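Local coordinates for TfuA domain-containing protein (Methanosarcina acetivorans, PDB 6XP8) that takes part in peptide backbone thioamidation, probably as a partner of a YcaO enzyme, at residues I131-K136 and V196-Q201. Sequence-based numbering, arbitrary orientation.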
ATOM      1  N   ILE A 131       9.725  -2.756  -2.868  1.00 15.66           N
ATOM      2  CA  ILE A 131      10.947  -3.502  -3.231  1.00 15.68           C
ATOM      3  C   ILE A 131      11.133  -3.496  -4.753  1.00 15.73           C
ATOM      4  O   ILE A 131      12.232  -3.213  -5.245  1.00 15.65           O
ATOM      5  CB  ILE A 131      10.958  -4.944  -2.642  1.00 15.34           C
ATOM      6  CG1 ILE A 131      11.041  -4.898  -1.110  1.00 15.61           C
ATOM      7  CG2 ILE A 131      12.110  -5.777  -3.208  1.00 15.60           C
ATOM      8  CD1 ILE A 131      10.600  -6.173  -0.406  1.00 15.55           C
ATOM      9  N   ARG A 132      10.047  -3.767  -5.483  1.00 16.41           N
ATOM     10  CA  ARG A 132      10.038  -3.737  -6.954  1.00 17.31           C
ATOM     11  C   ARG A 132      10.560  -2.401  -7.494  1.00 17.95           C
ATOM     12  O   ARG A 132      11.485  -2.368  -8.311  1.00 17.67           O
ATOM     13  CB  ARG A 132       8.625  -4.005  -7.500  1.00 17.45           C
ATOM     14  CG  ARG A 132       8.128  -5.436  -7.335  1.00 18.03           C
ATOM     15  CD  ARG A 132       6.791  -5.628  -8.041  1.00 18.57           C
ATOM     16  NE  ARG A 132       6.247  -6.982  -7.888  1.00 18.83           N
ATOM     17  CZ  ARG A 132       6.609  -8.049  -8.604  1.00 19.35           C
ATOM     18  NH1 ARG A 132       7.556  -7.964  -9.541  1.00 19.56           N
ATOM     19  NH2 ARG A 132       6.024  -9.221  -8.373  1.00 18.96           N
ATOM     20  N   GLU A 133       9.978  -1.309  -6.995  1.00 18.59           N
ATOM     21  CA  GLU A 133      10.301   0.043  -7.446  1.00 19.19           C
ATOM     22  C   GLU A 133      11.688   0.512  -7.010  1.00 19.29           C
ATOM     23  O   GLU A 133      12.367   1.238  -7.754  1.00 19.48           O
ATOM     24  CB  GLU A 133       9.226   1.022  -6.970  1.00 20.59           C
ATOM     25  CG  GLU A 133       7.913   0.895  -7.728  1.00 21.71           C
ATOM     26  CD  GLU A 133       8.063   1.195  -9.208  1.00 23.17           C
ATOM     27  OE1 GLU A 133       8.257   2.377  -9.561  1.00 25.45           O
ATOM     28  OE2 GLU A 133       7.988   0.250 -10.019  1.00 24.32           O
ATOM     29  N   THR A 134      12.095   0.099  -5.812  1.00 18.59           N
ATOM     30  CA  THR A 134      13.403   0.465  -5.258  1.00 18.62           C
ATOM     31  C   THR A 134      14.531  -0.304  -5.958  1.00 19.29           C
ATOM     32  O   THR A 134      15.563   0.287  -6.269  1.00 18.83           O
ATOM     33  CB  THR A 134      13.438   0.329  -3.719  1.00 18.49           C
ATOM     34  OG1 THR A 134      12.424   1.175  -3.160  1.00 18.44           O
ATOM     35  CG2 THR A 134      14.782   0.755  -3.139  1.00 18.15           C
ATOM     36  N   LEU A 135      14.317  -1.598  -6.227  1.00 19.33           N
ATOM     37  CA  LEU A 135      15.280  -2.381  -7.022  1.00 19.73           C
ATOM     38  C   LEU A 135      15.424  -1.875  -8.458  1.00 20.62           C
ATOM     39  O   LEU A 135      16.527  -1.897  -9.010  1.00 20.75           O
ATOM     40  CB  LEU A 135      14.959  -3.882  -7.003  1.00 19.63           C
ATOM     41  CG  LEU A 135      15.266  -4.656  -5.710  1.00 19.12           C
ATOM     42  CD1 LEU A 135      14.802  -6.100  -5.839  1.00 18.79           C
ATOM     43  CD2 LEU A 135      16.743  -4.612  -5.334  1.00 19.26           C
ATOM     44  N   LYS A 136      14.318  -1.412  -9.047  1.00 21.58           N
ATOM     45  CA  LYS A 136      14.347  -0.755 -10.360  1.00 23.35           C
ATOM     46  C   LYS A 136      15.186   0.522 -10.352  1.00 22.82           C
ATOM     47  O   LYS A 136      16.014   0.716 -11.244  1.00 22.94           O
ATOM     48  CB  LYS A 136      12.936  -0.482 -10.884  1.00 24.66           C
ATOM     49  CG  LYS A 136      12.357  -1.662 -11.642  1.00 26.96           C
ATOM     50  CD  LYS A 136      10.860  -1.530 -11.867  1.00 28.52           C
ATOM     51  CE  LYS A 136      10.322  -2.765 -12.575  1.00 28.90           C
ATOM     52  NZ  LYS A 136       8.894  -2.613 -12.965  1.00 30.29           N
ATOM     53  N   VAL A 196      11.980   4.126  -3.079  1.00 19.82           N
ATOM     54  CA  VAL A 196      10.823   4.544  -3.863  1.00 19.36           C
ATOM     55  C   VAL A 196       9.619   3.984  -3.105  1.00 18.79           C
ATOM     56  O   VAL A 196       9.249   2.811  -3.267  1.00 19.11           O
ATOM     57  CB  VAL A 196      10.878   4.035  -5.323  1.00 19.18           C
ATOM     58  CG1 VAL A 196       9.703   4.574  -6.134  1.00 19.52           C
ATOM     59  CG2 VAL A 196      12.199   4.415  -5.988  1.00 19.53           C
ATOM     60  N   ASP A 197       9.055   4.832  -2.249  1.00 18.07           N
ATOM     61  CA  ASP A 197       7.950   4.478  -1.367  1.00 16.96           C
ATOM     62  C   ASP A 197       6.641   4.702  -2.119  1.00 16.74           C
ATOM     63  O   ASP A 197       5.935   5.710  -1.927  1.00 16.23           O
ATOM     64  CB  ASP A 197       8.029   5.296  -0.065  1.00 17.42           C
ATOM     65  CG  ASP A 197       7.122   4.755   1.046  1.00 17.47           C
ATOM     66  OD1 ASP A 197       6.189   3.958   0.773  1.00 17.39           O
ATOM     67  OD2 ASP A 197       7.332   5.158   2.213  1.00 18.36           O
ATOM     68  N   ILE A 198       6.336   3.748  -2.992  1.00 16.15           N
ATOM     69  CA  ILE A 198       5.168   3.850  -3.862  1.00 16.06           C
ATOM     70  C   ILE A 198       3.859   3.790  -3.074  1.00 15.60           C
ATOM     71  O   ILE A 198       2.887   4.444  -3.451  1.00 15.81           O
ATOM     72  CB  ILE A 198       5.214   2.852  -5.054  1.00 16.39           C
ATOM     73  CG1 ILE A 198       4.167   3.207  -6.127  1.00 17.05           C
ATOM     74  CG2 ILE A 198       5.067   1.398  -4.611  1.00 16.82           C
ATOM     75  CD1 ILE A 198       4.405   4.538  -6.815  1.00 17.48           C
ATOM     76  N   LYS A 199       3.850   3.031  -1.979  1.00 15.11           N
ATOM     77  CA  LYS A 199       2.676   2.979  -1.099  1.00 14.85           C
ATOM     78  C   LYS A 199       2.361   4.345  -0.498  1.00 14.61           C
ATOM     79  O   LYS A 199       1.199   4.754  -0.490  1.00 13.74           O
ATOM     80  CB  LYS A 199       2.842   1.929  -0.005  1.00 15.40           C
ATOM     81  CG  LYS A 199       2.774   0.503  -0.522  1.00 15.53           C
ATOM     82  CD  LYS A 199       2.523  -0.457   0.631  1.00 16.07           C
ATOM     83  CE  LYS A 199       1.069  -0.862   0.740  1.00 16.09           C
ATOM     84  NZ  LYS A 199       0.867  -1.776   1.902  1.00 15.98           N
ATOM     85  N   ARG A 200       3.393   5.055  -0.035  1.00 14.57           N
ATOM     86  CA  ARG A 200       3.212   6.395   0.535  1.00 14.85           C
ATOM     87  C   ARG A 200       2.739   7.398  -0.517  1.00 14.61           C
ATOM     88  O   ARG A 200       1.851   8.210  -0.251  1.00 15.25           O
ATOM     89  CB  ARG A 200       4.515   6.887   1.169  1.00 15.22           C
ATOM     90  CG  ARG A 200       4.392   8.227   1.869  1.00 16.23           C
ATOM     91  CD  ARG A 200       5.735   8.712   2.394  1.00 16.84           C
ATOM     92  NE  ARG A 200       5.562   9.912   3.215  1.00 18.09           N
ATOM     93  CZ  ARG A 200       5.250   9.903   4.509  1.00 18.57           C
ATOM     94  NH1 ARG A 200       5.086   8.753   5.158  1.00 18.92           N
ATOM     95  NH2 ARG A 200       5.105  11.052   5.159  1.00 19.76           N
ATOM     96  N   GLN A 201       3.326   7.334  -1.712  1.00 14.51           N
ATOM     97  CA  GLN A 201       2.972   8.270  -2.781  1.00 14.25           C
ATOM     98  C   GLN A 201       1.549   8.031  -3.251  1.00 14.06           C
ATOM     99  O   GLN A 201       0.806   8.982  -3.479  1.00 13.60           O
ATOM    100  CB  GLN A 201       3.971   8.213  -3.941  1.00 15.22           C
ATOM    101  CG  GLN A 201       5.331   8.788  -3.541  1.00 16.35           C
ATOM    102  CD  GLN A 201       6.380   8.678  -4.626  1.00 17.76           C
ATOM    103  OE1 GLN A 201       6.524   7.630  -5.267  1.00 19.40           O
ATOM    104  NE2 GLN A 201       7.138   9.755  -4.828  1.00 17.87           N
TER
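Thr134 and Val196 share a hydrogen bond that ties helix 128-140 to the loop before helix 198-215. Val196 N donates to Thr134 OG1 at 3.0 Å, with an N-H...O angle of 148°. The hydroxyl lies beside the Thr134 backbone N (chi1 -59°), on the flank where the loop passes. The same OG1 is also hydrogen-bonded to Asn130 O, one turn back, and to Tyr166 OH, so three partners fix its rotation. Replacing Thr134 by alanine removes the hydroxyl and would probably leave Val196 N without its acceptor and Tyr166 OH without this partner, with the loop less firmly held at Val196.

Van der Waals contacts involve Val196, Ile198 and Glu133. Val196 points at the helix and sets both methyls against Glu133. Val196 CG1 meets Glu133 CB at 3.7 Å, and Val196 CG2 sits 3.6 Å from the carbonyl oxygen, Glu133 O. Glu133 CG lies 4.3 Å from Ile198 CG2, a looser contact.

Polar bonds beside the contact set the start of the second helix. Arg200 N donates to Asp197 OD1 at 3.1 Å, coming from above the carboxylate plane. Asn130 ND2 also reaches OD1, while Asn130 OD1 accepts from Lys199 N. Asp197 is thus the N-cap of helix 198-215, tied by Asn130 to the first turn of helix 128-140. The chain enters the C-terminal helix through an inverse gamma turn centred on Asp197, closed by a weak Ile198 N to Val196 O bond.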